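Local coordinates for dTDP-glucose 4,6-dehydratase (Klebsiella pneumoniae, PDB 5U4Q), which binds NAD and probably converts dTDP-glucose to its 4-keto-6-deoxy form by removing water, at residues 6-11 / 17-22; 31-36 / 71-76; 273-278 / 286-291; 199-202 / 207-210. All blocks are in the same frame, centred on the assembly; numbering follows the deposited sequence.

Contact 1 (6-11 / 17-22). With NAD (nicotinamide-adenine-dinucleotide), chain C.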
# COMPACT_ATOMS: atom_id res chain seq x y z
N PHE A 6 -13.10 -21.11 10.87
CA PHE A 6 -12.25 -19.95 10.77
C PHE A 6 -10.90 -20.31 10.15
O PHE A 6 -10.32 -21.36 10.45
CB PHE A 6 -11.92 -19.42 12.17
CG PHE A 6 -13.07 -18.84 12.93
CD1 PHE A 6 -13.97 -19.63 13.58
CD2 PHE A 6 -13.16 -17.45 13.10
CE1 PHE A 6 -15.01 -19.08 14.31
CE2 PHE A 6 -14.18 -16.91 13.84
CZ PHE A 6 -15.12 -17.73 14.43
N LEU A 7 -10.39 -19.42 9.32
CA LEU A 7 -9.00 -19.48 8.89
C LEU A 7 -8.21 -18.53 9.79
O LEU A 7 -8.59 -17.36 9.93
CB LEU A 7 -8.83 -18.95 7.47
CG LEU A 7 -7.41 -18.80 6.93
CD1 LEU A 7 -6.66 -20.14 6.99
CD2 LEU A 7 -7.41 -18.24 5.51
N VAL A 8 -7.11 -19.02 10.36
CA VAL A 8 -6.18 -18.17 11.11
C VAL A 8 -4.86 -18.24 10.36
O VAL A 8 -4.21 -19.28 10.33
CB VAL A 8 -6.00 -18.64 12.57
CG1 VAL A 8 -4.95 -17.78 13.30
CG2 VAL A 8 -7.31 -18.63 13.31
N THR A 9 -4.43 -17.13 9.77
CA THR A 9 -3.13 -17.11 9.11
C THR A 9 -2.09 -16.67 10.13
O THR A 9 -2.40 -15.97 11.10
CB THR A 9 -3.09 -16.21 7.88
OG1 THR A 9 -3.00 -14.84 8.26
CG2 THR A 9 -4.30 -16.47 7.00
N GLY A 10 -0.87 -17.15 9.95
CA GLY A 10 0.18 -16.84 10.93
C GLY A 10 -0.07 -17.62 12.20
O GLY A 10 0.35 -17.20 13.28
N ALA A 11 -0.72 -18.78 12.09
CA ALA A 11 -1.14 -19.57 13.25
C ALA A 11 -0.02 -20.16 14.09
O ALA A 11 -0.28 -20.50 15.25
CB ALA A 11 -2.05 -20.70 12.78
N PHE A 17 -1.27 -17.97 17.11
CA PHE A 17 -1.37 -19.14 17.97
C PHE A 17 -2.46 -18.91 19.03
O PHE A 17 -3.37 -19.72 19.23
CB PHE A 17 -0.04 -19.45 18.67
CG PHE A 17 -0.20 -20.26 19.91
CD1 PHE A 17 -0.61 -21.59 19.85
CD2 PHE A 17 0.02 -19.69 21.15
CE1 PHE A 17 -0.78 -22.32 21.00
CE2 PHE A 17 -0.14 -20.43 22.30
CZ PHE A 17 -0.56 -21.75 22.22
N HIS A 18 -2.37 -17.78 19.73
CA HIS A 18 -3.34 -17.49 20.76
C HIS A 18 -4.77 -17.36 20.28
O HIS A 18 -5.70 -17.82 20.96
CB HIS A 18 -2.93 -16.24 21.56
CG HIS A 18 -1.78 -16.44 22.48
ND1 HIS A 18 -1.93 -16.82 23.80
CD2 HIS A 18 -0.45 -16.28 22.29
CE1 HIS A 18 -0.74 -16.87 24.37
NE2 HIS A 18 0.17 -16.56 23.48
N ILE A 19 -4.95 -16.77 19.10
CA ILE A 19 -6.29 -16.63 18.53
C ILE A 19 -6.81 -18.03 18.17
O ILE A 19 -7.93 -18.37 18.52
CB ILE A 19 -6.31 -15.69 17.31
CG1 ILE A 19 -5.89 -14.27 17.70
CG2 ILE A 19 -7.70 -15.69 16.65
CD1 ILE A 19 -6.73 -13.63 18.74
N ALA A 20 -5.99 -18.82 17.49
CA ALA A 20 -6.43 -20.19 17.12
C ALA A 20 -6.79 -21.00 18.37
O ALA A 20 -7.81 -21.68 18.41
CB ALA A 20 -5.35 -20.88 16.35
N GLN A 21 -5.95 -20.93 19.40
CA GLN A 21 -6.20 -21.69 20.63
C GLN A 21 -7.55 -21.29 21.27
O GLN A 21 -8.34 -22.14 21.70
CB GLN A 21 -5.04 -21.46 21.61
CG GLN A 21 -5.18 -22.19 22.93
CD GLN A 21 -4.00 -21.90 23.83
OE1 GLN A 21 -3.77 -20.72 24.23
NE2 GLN A 21 -3.25 -22.92 24.13
N ARG A 22 -7.82 -19.99 21.33
CA ARG A 22 -9.07 -19.51 21.92
C ARG A 22 -10.27 -19.98 21.10
O ARG A 22 -11.29 -20.42 21.66
CB ARG A 22 -9.04 -17.99 22.05
CG ARG A 22 -10.32 -17.36 22.53
CD ARG A 22 -10.74 -17.78 23.93
NE ARG A 22 -12.02 -17.16 24.26
CZ ARG A 22 -12.17 -15.94 24.77
NH1 ARG A 22 -11.12 -15.19 25.07
NH2 ARG A 22 -13.39 -15.46 24.99
PA NAD C . 4.88 -13.49 14.40
O1A NAD C . 5.08 -14.21 15.67
O2A NAD C . 6.05 -13.22 13.47
O5B NAD C . 3.71 -14.26 13.59
C5B NAD C . 3.45 -14.10 12.20
C4B NAD C . 3.47 -15.47 11.56
O4B NAD C . 3.26 -15.22 10.16
C3B NAD C . 4.80 -16.20 11.72
O3B NAD C . 4.72 -17.44 12.42
C2B NAD C . 5.28 -16.34 10.27
O2B NAD C . 5.95 -17.59 10.02
C1B NAD C . 4.02 -16.16 9.43
N9A NAD C . 4.29 -15.65 8.07
C8A NAD C . 5.03 -14.58 7.74
N7A NAD C . 5.08 -14.43 6.41
C5A NAD C . 4.33 -15.42 5.88
C6A NAD C . 3.99 -15.86 4.51
N6A NAD C . 4.43 -15.21 3.44
N1A NAD C . 3.22 -16.94 4.41
C2A NAD C . 2.76 -17.63 5.46
N3A NAD C . 3.05 -17.30 6.74
C4A NAD C . 3.83 -16.21 6.97
O3 NAD C . 4.24 -12.03 14.64
PN NAD C . 2.95 -11.61 15.49
O1N NAD C . 2.15 -12.77 15.93
O2N NAD C . 3.47 -10.56 16.46
O5D NAD C . 2.17 -10.81 14.35
C5D NAD C . 0.84 -11.09 13.91
C4D NAD C . 0.39 -9.88 13.12
O4D NAD C . 0.18 -8.76 14.02
C3D NAD C . 1.31 -9.35 12.03
O3D NAD C . 0.50 -8.97 10.92
C2D NAD C . 1.94 -8.11 12.61
O2D NAD C . 2.28 -7.12 11.61
C1D NAD C . 0.86 -7.60 13.54
N1N NAD C . 1.40 -6.84 14.68
C2N NAD C . 1.92 -7.44 15.78
C3N NAD C . 2.42 -6.69 16.85
C7N NAD C . 3.03 -7.29 18.13
O7N NAD C . 3.29 -6.55 19.09
N7N NAD C . 3.33 -8.59 18.26
C4N NAD C . 2.42 -5.31 16.76
C5N NAD C . 1.90 -4.71 15.62
C6N NAD C . 1.41 -5.49 14.58
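Val8, on strand 5-9, meets helix 14-25 chiefly at Ala20, and its side chain can be followed outward atom by atom. CB already faces the helix, lying 4.4 Å from Ala20 CB. CG1, anti to the backbone N (chi1 176°), stands 4.4 Å from Ala20 CB, while CG2 is 4.3 Å from the same methyl, so the fork of the valine straddles a single carbon. CG2 also reaches the helix backbone, 4.2 Å from Ala20 CA, and brushes Ile19 CG2 at 4.5 Å. Ile19 starts toward the strand, but its end leads off to Ile83 and Val230. Where strand gives way to loop the contact becomes a backbone one: Ala11 O sits 3.2 Å from Phe17 CA and 3.6 Å from Phe17 CB. Phe17 N is also close to that oxygen, but the angle is too poor for a hydrogen bond. The Phe17 ring leaves the strand and meets Trp188 edge-to-face. Between the two halves runs the glycine-rich turn of the Rossmann fold, in the first beta-alpha-beta unit. Gly10, at positive phi (73°) and without a side chain, brings its CA to 3.6 Å from NAD O4B. With only dispersion between the side chains, the fit is one of shape, and the small alanine seated in the valine fork is consistent with a close approach of helix and strand beside the dinucleotide.

Contact 2 (31-36 / 71-76). With NAD (nicotinamide-adenine-dinucleotide), chain C.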
# COMPACT_ATOMS: atom_id res chain seq x y z
N VAL A 31 -8.68 -23.74 10.71
CA VAL A 31 -7.57 -24.12 9.86
C VAL A 31 -6.52 -23.03 10.09
O VAL A 31 -6.82 -21.83 9.96
CB VAL A 31 -7.94 -24.20 8.37
CG1 VAL A 31 -6.70 -24.48 7.54
CG2 VAL A 31 -9.03 -25.25 8.17
N GLY A 32 -5.33 -23.46 10.44
CA GLY A 32 -4.19 -22.56 10.64
C GLY A 32 -3.22 -22.74 9.49
O GLY A 32 -2.99 -23.87 9.04
N ILE A 33 -2.68 -21.63 8.97
CA ILE A 33 -1.62 -21.70 7.99
C ILE A 33 -0.44 -20.85 8.44
O ILE A 33 -0.62 -19.87 9.17
CB ILE A 33 -2.08 -21.31 6.57
CG1 ILE A 33 -2.45 -19.83 6.46
CG2 ILE A 33 -3.24 -22.18 6.13
CD1 ILE A 33 -2.67 -19.35 5.04
N ASP A 34 0.77 -21.24 8.02
CA ASP A 34 1.98 -20.52 8.33
C ASP A 34 3.04 -21.08 7.41
O ASP A 34 2.98 -22.25 7.07
CB ASP A 34 2.33 -20.75 9.80
CG ASP A 34 3.23 -19.69 10.36
OD1 ASP A 34 4.41 -19.60 9.92
OD2 ASP A 34 2.75 -18.95 11.26
N ASN A 35 4.00 -20.27 7.02
CA ASN A 35 5.10 -20.79 6.20
C ASN A 35 6.31 -21.22 7.01
O ASN A 35 7.32 -21.65 6.43
CB ASN A 35 5.49 -19.81 5.08
CG ASN A 35 6.21 -18.57 5.57
OD1 ASN A 35 6.36 -18.34 6.77
ND2 ASN A 35 6.69 -17.77 4.62
N MSE A 36 6.23 -21.11 8.34
CA MSE A 36 7.29 -21.56 9.25
C MSE A 36 8.60 -20.92 8.90
O MSE A 36 9.64 -21.57 8.94
CB MSE A 36 7.40 -23.10 9.24
CG MSE A 36 6.06 -23.80 9.47
SE MSE A 36 5.25 -23.31 11.19
CE MSE A 36 6.37 -24.35 12.40
N ALA A 71 -5.60 -20.28 -3.30
CA ALA A 71 -6.90 -20.52 -3.92
C ALA A 71 -7.47 -21.89 -3.53
O ALA A 71 -8.65 -22.00 -3.21
CB ALA A 71 -6.78 -20.39 -5.44
N LYS A 72 -6.62 -22.91 -3.55
CA LYS A 72 -7.02 -24.27 -3.15
C LYS A 72 -7.51 -24.32 -1.71
O LYS A 72 -8.50 -24.96 -1.38
CB LYS A 72 -5.87 -25.24 -3.35
CG LYS A 72 -6.24 -26.72 -3.14
CD LYS A 72 -5.02 -27.63 -3.31
CE LYS A 72 -4.31 -27.42 -4.65
NZ LYS A 72 -3.18 -28.37 -4.88
N LEU A 73 -6.81 -23.61 -0.83
CA LEU A 73 -7.20 -23.55 0.57
C LEU A 73 -8.61 -22.97 0.72
O LEU A 73 -9.47 -23.55 1.36
CB LEU A 73 -6.19 -22.70 1.33
CG LEU A 73 -6.49 -22.39 2.79
CD1 LEU A 73 -6.19 -23.58 3.66
CD2 LEU A 73 -5.68 -21.18 3.21
N PHE A 74 -8.84 -21.80 0.14
CA PHE A 74 -10.12 -21.17 0.25
C PHE A 74 -11.22 -22.02 -0.41
O PHE A 74 -12.29 -22.18 0.13
CB PHE A 74 -10.10 -19.76 -0.33
CG PHE A 74 -9.53 -18.71 0.62
CD1 PHE A 74 -10.37 -17.99 1.43
CD2 PHE A 74 -8.18 -18.41 0.62
CE1 PHE A 74 -9.85 -17.00 2.28
CE2 PHE A 74 -7.67 -17.44 1.48
CZ PHE A 74 -8.51 -16.74 2.28
N ALA A 75 -10.89 -22.57 -1.57
CA ALA A 75 -11.89 -23.35 -2.31
C ALA A 75 -12.31 -24.61 -1.59
O ALA A 75 -13.50 -24.93 -1.54
CB ALA A 75 -11.35 -23.71 -3.66
N THR A 76 -11.35 -25.34 -1.04
CA THR A 76 -11.66 -26.60 -0.36
C THR A 76 -12.31 -26.40 1.02
O THR A 76 -13.14 -27.19 1.46
CB THR A 76 -10.41 -27.49 -0.20
OG1 THR A 76 -9.38 -26.80 0.54
CG2 THR A 76 -9.84 -27.85 -1.54
PA NAD C . 4.88 -13.49 14.40
O1A NAD C . 5.08 -14.21 15.67
O2A NAD C . 6.05 -13.22 13.47
O5B NAD C . 3.71 -14.26 13.59
C5B NAD C . 3.45 -14.10 12.20
C4B NAD C . 3.47 -15.47 11.56
O4B NAD C . 3.26 -15.22 10.16
C3B NAD C . 4.80 -16.20 11.72
O3B NAD C . 4.72 -17.44 12.42
C2B NAD C . 5.28 -16.34 10.27
O2B NAD C . 5.95 -17.59 10.02
C1B NAD C . 4.02 -16.16 9.43
N9A NAD C . 4.29 -15.65 8.07
C8A NAD C . 5.03 -14.58 7.74
N7A NAD C . 5.08 -14.43 6.41
C5A NAD C . 4.33 -15.42 5.88
C6A NAD C . 3.99 -15.86 4.51
N6A NAD C . 4.43 -15.21 3.44
N1A NAD C . 3.22 -16.94 4.41
C2A NAD C . 2.76 -17.63 5.46
N3A NAD C . 3.05 -17.30 6.74
C4A NAD C . 3.83 -16.21 6.97
O3 NAD C . 4.24 -12.03 14.64
PN NAD C . 2.95 -11.61 15.49
O1N NAD C . 2.15 -12.77 15.93
O2N NAD C . 3.47 -10.56 16.46
O5D NAD C . 2.17 -10.81 14.35
C5D NAD C . 0.84 -11.09 13.91
C4D NAD C . 0.39 -9.88 13.12
O4D NAD C . 0.18 -8.76 14.02
C3D NAD C . 1.31 -9.35 12.03
O3D NAD C . 0.50 -8.97 10.92
C2D NAD C . 1.94 -8.11 12.61
O2D NAD C . 2.28 -7.12 11.61
C1D NAD C . 0.86 -7.60 13.54
N1N NAD C . 1.40 -6.84 14.68
C2N NAD C . 1.92 -7.44 15.78
C3N NAD C . 2.42 -6.69 16.85
C7N NAD C . 3.03 -7.29 18.13
O7N NAD C . 3.29 -6.55 19.09
N7N NAD C . 3.33 -8.59 18.26
C4N NAD C . 2.42 -5.31 16.76
C5N NAD C . 1.90 -4.71 15.62
C6N NAD C . 1.41 -5.49 14.58
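Ile33 and Leu73 point at each other tip to tip, from strand 29-34 and helix 67-77. Leu73 holds CG anti to its backbone N (chi1 173°), which carries both methyls to the sheet. Of these, CD2 fits into the bend of the isoleucine, 3.9 Å from Ile33 CG2 and 4.0 Å from Ile33 CD1. The other methyl takes the neighbouring strand residue: Leu73 CD1 is 4.0 Å from Val31 CG1, and here the two side chains pass alongside, pointing opposite ways. Leu7 and Phe79 also touch Leu73, so Leu73 packs over both strand 5-9 and strand 29-34. This is helix-on-sheet packing in a Rossmann fold, and strand 29-34 ends in the acidic residue that many NAD-binding members of the fold use to hold the adenine ribose. Asp34 spreads its carboxylate across the diol, accepting from NAD O2B at OD1 (2.5 Å) and from NAD O3B at OD2 (2.7 Å). OD1 spends its anti lone pair on Met36 N, an Asx turn, while OD2 also takes Ala12 N, so both oxygens are gripped twice and the carboxylate's rotation is fixed. Beyond it, the Asn35 amide lies flat and nearly parallel over an adenine face, with Asn35 ND2 3.3 Å from NAD C6A and Asn35 OD1 3.3 Å from NAD C4A; Asp63 OD2 accepts from ND2.

Contact 3 (273-278 / 286-291)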
# COMPACT_ATOMS: atom_id res chain seq x y z
N ASP A 273 8.75 0.83 34.12
CA ASP A 273 7.90 -0.02 34.99
C ASP A 273 8.02 -1.50 34.58
O ASP A 273 8.03 -2.39 35.44
CB ASP A 273 6.42 0.40 34.95
CG ASP A 273 6.16 1.79 35.53
OD1 ASP A 273 6.97 2.28 36.33
OD2 ASP A 273 5.11 2.37 35.20
N TYR A 274 8.10 -1.75 33.27
CA TYR A 274 8.26 -3.12 32.77
C TYR A 274 9.64 -3.67 33.09
O TYR A 274 9.77 -4.81 33.49
CB TYR A 274 8.04 -3.20 31.26
CG TYR A 274 6.63 -2.92 30.86
CD1 TYR A 274 5.67 -3.92 30.92
CD2 TYR A 274 6.26 -1.67 30.42
CE1 TYR A 274 4.35 -3.66 30.56
CE2 TYR A 274 4.93 -1.40 30.06
CZ TYR A 274 4.00 -2.40 30.12
OH TYR A 274 2.69 -2.14 29.77
N ILE A 275 10.68 -2.84 32.90
CA ILE A 275 12.04 -3.29 33.19
C ILE A 275 12.19 -3.61 34.67
O ILE A 275 12.72 -4.65 35.02
CB ILE A 275 13.08 -2.24 32.75
CG1 ILE A 275 12.96 -2.03 31.23
CG2 ILE A 275 14.49 -2.68 33.12
CD1 ILE A 275 13.91 -0.99 30.69
N THR A 276 11.72 -2.72 35.54
CA THR A 276 11.84 -2.95 36.97
C THR A 276 11.13 -4.24 37.38
O THR A 276 11.67 -5.05 38.17
CB THR A 276 11.26 -1.77 37.77
OG1 THR A 276 11.97 -0.57 37.40
CG2 THR A 276 11.38 -2.01 39.26
N ALA A 277 9.93 -4.44 36.84
CA ALA A 277 9.17 -5.65 37.15
C ALA A 277 9.90 -6.92 36.66
O ALA A 277 9.87 -7.94 37.33
CB ALA A 277 7.77 -5.58 36.55
N LEU A 278 10.48 -6.86 35.46
CA LEU A 278 11.26 -7.99 34.95
C LEU A 278 12.46 -8.27 35.82
O LEU A 278 12.78 -9.43 36.10
CB LEU A 278 11.76 -7.76 33.53
CG LEU A 278 10.89 -8.19 32.38
CD1 LEU A 278 11.58 -7.76 31.09
CD2 LEU A 278 10.66 -9.70 32.37
N ALA A 286 19.24 -5.40 35.01
CA ALA A 286 19.51 -5.26 33.59
C ALA A 286 20.59 -4.21 33.34
O ALA A 286 20.65 -3.20 34.05
CB ALA A 286 18.25 -4.85 32.85
N GLN A 287 21.45 -4.47 32.35
CA GLN A 287 22.45 -3.52 31.88
C GLN A 287 21.71 -2.53 31.00
O GLN A 287 20.96 -2.93 30.11
CB GLN A 287 23.52 -4.22 31.05
CG GLN A 287 24.39 -5.19 31.83
CD GLN A 287 25.44 -4.49 32.66
OE1 GLN A 287 25.46 -4.60 33.89
NE2 GLN A 287 26.32 -3.75 31.99
N LYS A 288 21.92 -1.23 31.23
CA LYS A 288 21.22 -0.20 30.49
C LYS A 288 22.17 0.79 29.83
O LYS A 288 23.23 1.13 30.40
CB LYS A 288 20.28 0.56 31.44
CG LYS A 288 19.35 -0.35 32.22
CD LYS A 288 18.56 0.40 33.28
CE LYS A 288 17.74 -0.55 34.12
NZ LYS A 288 18.54 -1.42 35.04
N ASN A 289 21.81 1.22 28.62
CA ASN A 289 22.52 2.29 27.90
C ASN A 289 21.53 3.46 27.81
O ASN A 289 20.48 3.34 27.19
CB ASN A 289 22.89 1.87 26.47
CG ASN A 289 23.77 0.65 26.41
OD1 ASN A 289 23.70 -0.11 25.44
ND2 ASN A 289 24.61 0.45 27.42
N MSE A 290 21.87 4.59 28.42
CA MSE A 290 20.97 5.73 28.41
C MSE A 290 21.18 6.51 27.14
O MSE A 290 22.29 6.95 26.84
CB MSE A 290 21.21 6.64 29.62
CG MSE A 290 21.29 5.89 30.94
SE MSE A 290 19.73 4.72 31.25
CE MSE A 290 18.31 6.06 31.07
N MSE A 291 20.10 6.68 26.38
CA MSE A 291 20.16 7.37 25.10
C MSE A 291 19.90 8.83 25.35
O MSE A 291 18.90 9.18 25.99
CB MSE A 291 19.10 6.78 24.16
CG MSE A 291 19.21 5.26 24.03
SE MSE A 291 20.99 4.74 23.36
CE MSE A 291 20.62 4.89 21.43
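Beside the apolar contact of Ile275 with Ala286, the flat group that matters is the Ala286 carbonyl. Lys288 NZ donates to Ala286 O over 2.9 Å, not from within the carbonyl plane but tilted 31° off it, with a C=O...N angle of 131°. On the helix, the Tyr274 ring turns elsewhere, toward Phe220, the two planes moderately inclined. The contact itself is made by one methyl. In Ile275, CG2 lies anti to the backbone N, with CG1 beside that N, and this sends CG2 to the strand. It comes 4.3 Å from Ala286 CB and 4.0 Å from Lys288 CE. The lysine passes the isoleucine alongside, the two side chains running antiparallel past each other, and a turn about its last torsion (chi4 70°) curls the ammonium back to the Ala286 oxygen. NZ also forms a salt bridge with Glu279 OE2, and the same carboxylate oxygen accepts from Ala286 N. Glu279 thus ties the lysine tip and the loop end to the helix, while the methylene next to the charge serves as an apolar surface for Ile275. Both Ala286 and Ile275 are buried; Lys288 forms the more open margin. Helix 271-282 here packs against strand 288-291, which pairs in parallel with strand 208-211 in a small two-stranded sheet apart from the main Rossmann sheet, an arrangement consistent with the smaller, C-terminal substrate-binding portion of extended short-chain dehydrogenase/reductase enzymes.

Contact 4 (199-202 / 207-210)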
# COMPACT_ATOMS: atom_id res chain seq x y z
N THR A 199 14.01 -9.76 28.21
CA THR A 199 14.41 -10.92 28.99
C THR A 199 15.63 -11.61 28.38
O THR A 199 16.57 -11.98 29.09
CB THR A 199 13.24 -11.92 29.09
OG1 THR A 199 12.14 -11.31 29.76
CG2 THR A 199 13.65 -13.18 29.83
N LYS A 200 15.60 -11.79 27.06
CA LYS A 200 16.70 -12.40 26.33
C LYS A 200 17.96 -11.57 26.55
O LYS A 200 19.01 -12.10 26.90
CB LYS A 200 16.36 -12.48 24.84
CG LYS A 200 17.32 -13.32 24.02
CD LYS A 200 16.83 -13.51 22.59
CE LYS A 200 17.77 -14.39 21.78
NZ LYS A 200 17.35 -14.48 20.36
N ALA A 201 17.84 -10.25 26.36
CA ALA A 201 18.98 -9.32 26.52
C ALA A 201 19.55 -9.43 27.94
O ALA A 201 20.78 -9.56 28.11
CB ALA A 201 18.54 -7.89 26.22
N MSE A 202 18.67 -9.42 28.93
CA MSE A 202 19.08 -9.55 30.34
C MSE A 202 19.80 -10.83 30.64
O MSE A 202 20.87 -10.80 31.27
CB MSE A 202 17.88 -9.48 31.27
CG MSE A 202 17.48 -8.04 31.42
SE MSE A 202 15.74 -7.93 32.32
CE MSE A 202 16.32 -8.40 34.11
N SER A 207 23.15 -5.08 26.86
CA SER A 207 22.57 -3.83 27.32
C SER A 207 21.27 -3.51 26.60
O SER A 207 21.13 -3.78 25.41
CB SER A 207 23.57 -2.70 27.12
OG SER A 207 24.77 -2.98 27.81
N ILE A 208 20.31 -2.96 27.34
CA ILE A 208 19.06 -2.50 26.78
C ILE A 208 19.16 -0.99 26.58
O ILE A 208 19.60 -0.27 27.50
CB ILE A 208 17.88 -2.76 27.72
CG1 ILE A 208 17.74 -4.26 28.00
CG2 ILE A 208 16.58 -2.19 27.14
CD1 ILE A 208 16.76 -4.56 29.12
N ASP A 209 18.75 -0.50 25.42
CA ASP A 209 18.75 0.94 25.16
C ASP A 209 17.53 1.52 25.87
O ASP A 209 16.42 0.99 25.75
CB ASP A 209 18.70 1.26 23.66
CG ASP A 209 20.06 1.12 22.98
OD1 ASP A 209 21.04 0.66 23.61
OD2 ASP A 209 20.15 1.49 21.79
N VAL A 210 17.76 2.59 26.63
CA VAL A 210 16.72 3.25 27.40
C VAL A 210 16.63 4.72 26.98
O VAL A 210 17.58 5.47 27.19
CB VAL A 210 17.02 3.15 28.92
CG1 VAL A 210 15.95 3.86 29.75
CG2 VAL A 210 17.16 1.68 29.33
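A short helix-to-strand packing contact, wholly apolar, links Ala201 and Met202 near the end of helix 194-203 to Ile208 at the beginning of strand 208-211. Only four residues separate the two segments, so the chain leaves the helix, turns, and lays the strand beside the turn it has just left; Ala201 CA and Ser207 CA are 6.6 Å apart. Ile208 carries the strand's share with two successive atoms. Its CG1, anti to the carbonyl carbon (chi1 -60°), lies 4.1 Å from Ala201 CB. The extended second torsion (chi2 170°) carries CD1 on to 4.2 Å from Met202 CG. The isoleucine therefore does not point straight at the helix from its root; its branch swings over, with CG1 at the alanine methyl and CD1 at the shaft of Met202. Met202, a selenomethionine in this crystal, offers its methylene here, while its side chain also touches Glu279 and Leu282 of helix 271-282. Ala286 touches both Ile208 and Met202. Backbone hydrogen bonds from Ile208 and Val210 tie the strand to strand 288-291. With 117 Å² buried between the two segments, both sides summed, and carbon atoms making each of the side-chain approaches, the segments meet through dispersion and burial of hydrocarbon; contact between them is hydrocarbon only, while polar backbone atoms of Ile208 and Val210 find their partners in the neighbouring strand and not in the helix.

In the fold
Contacts 1 and 2 join helices to neighbouring strands of the main parallel sheet, with centres 12 Å apart; Val8 N and Phe6 O pair with Val31, and both contacts touch NAD. Contacts 3 and 4 form a second cluster, centres 7 Å apart, sharing the two-stranded sheet through Gln287 O to Ile208 N and Asn289 O to Val210 N. The clusters are distant: the centres of contacts 2 and 3 lie about 41 Å apart, on opposite sides of the chain's centre. All four have apolar, largely buried cores, yet their polar chemistry differs: contact 2 adds ribose recognition, contact 3 a lysine salt bridge at its more open margin, and contact 4 has neither.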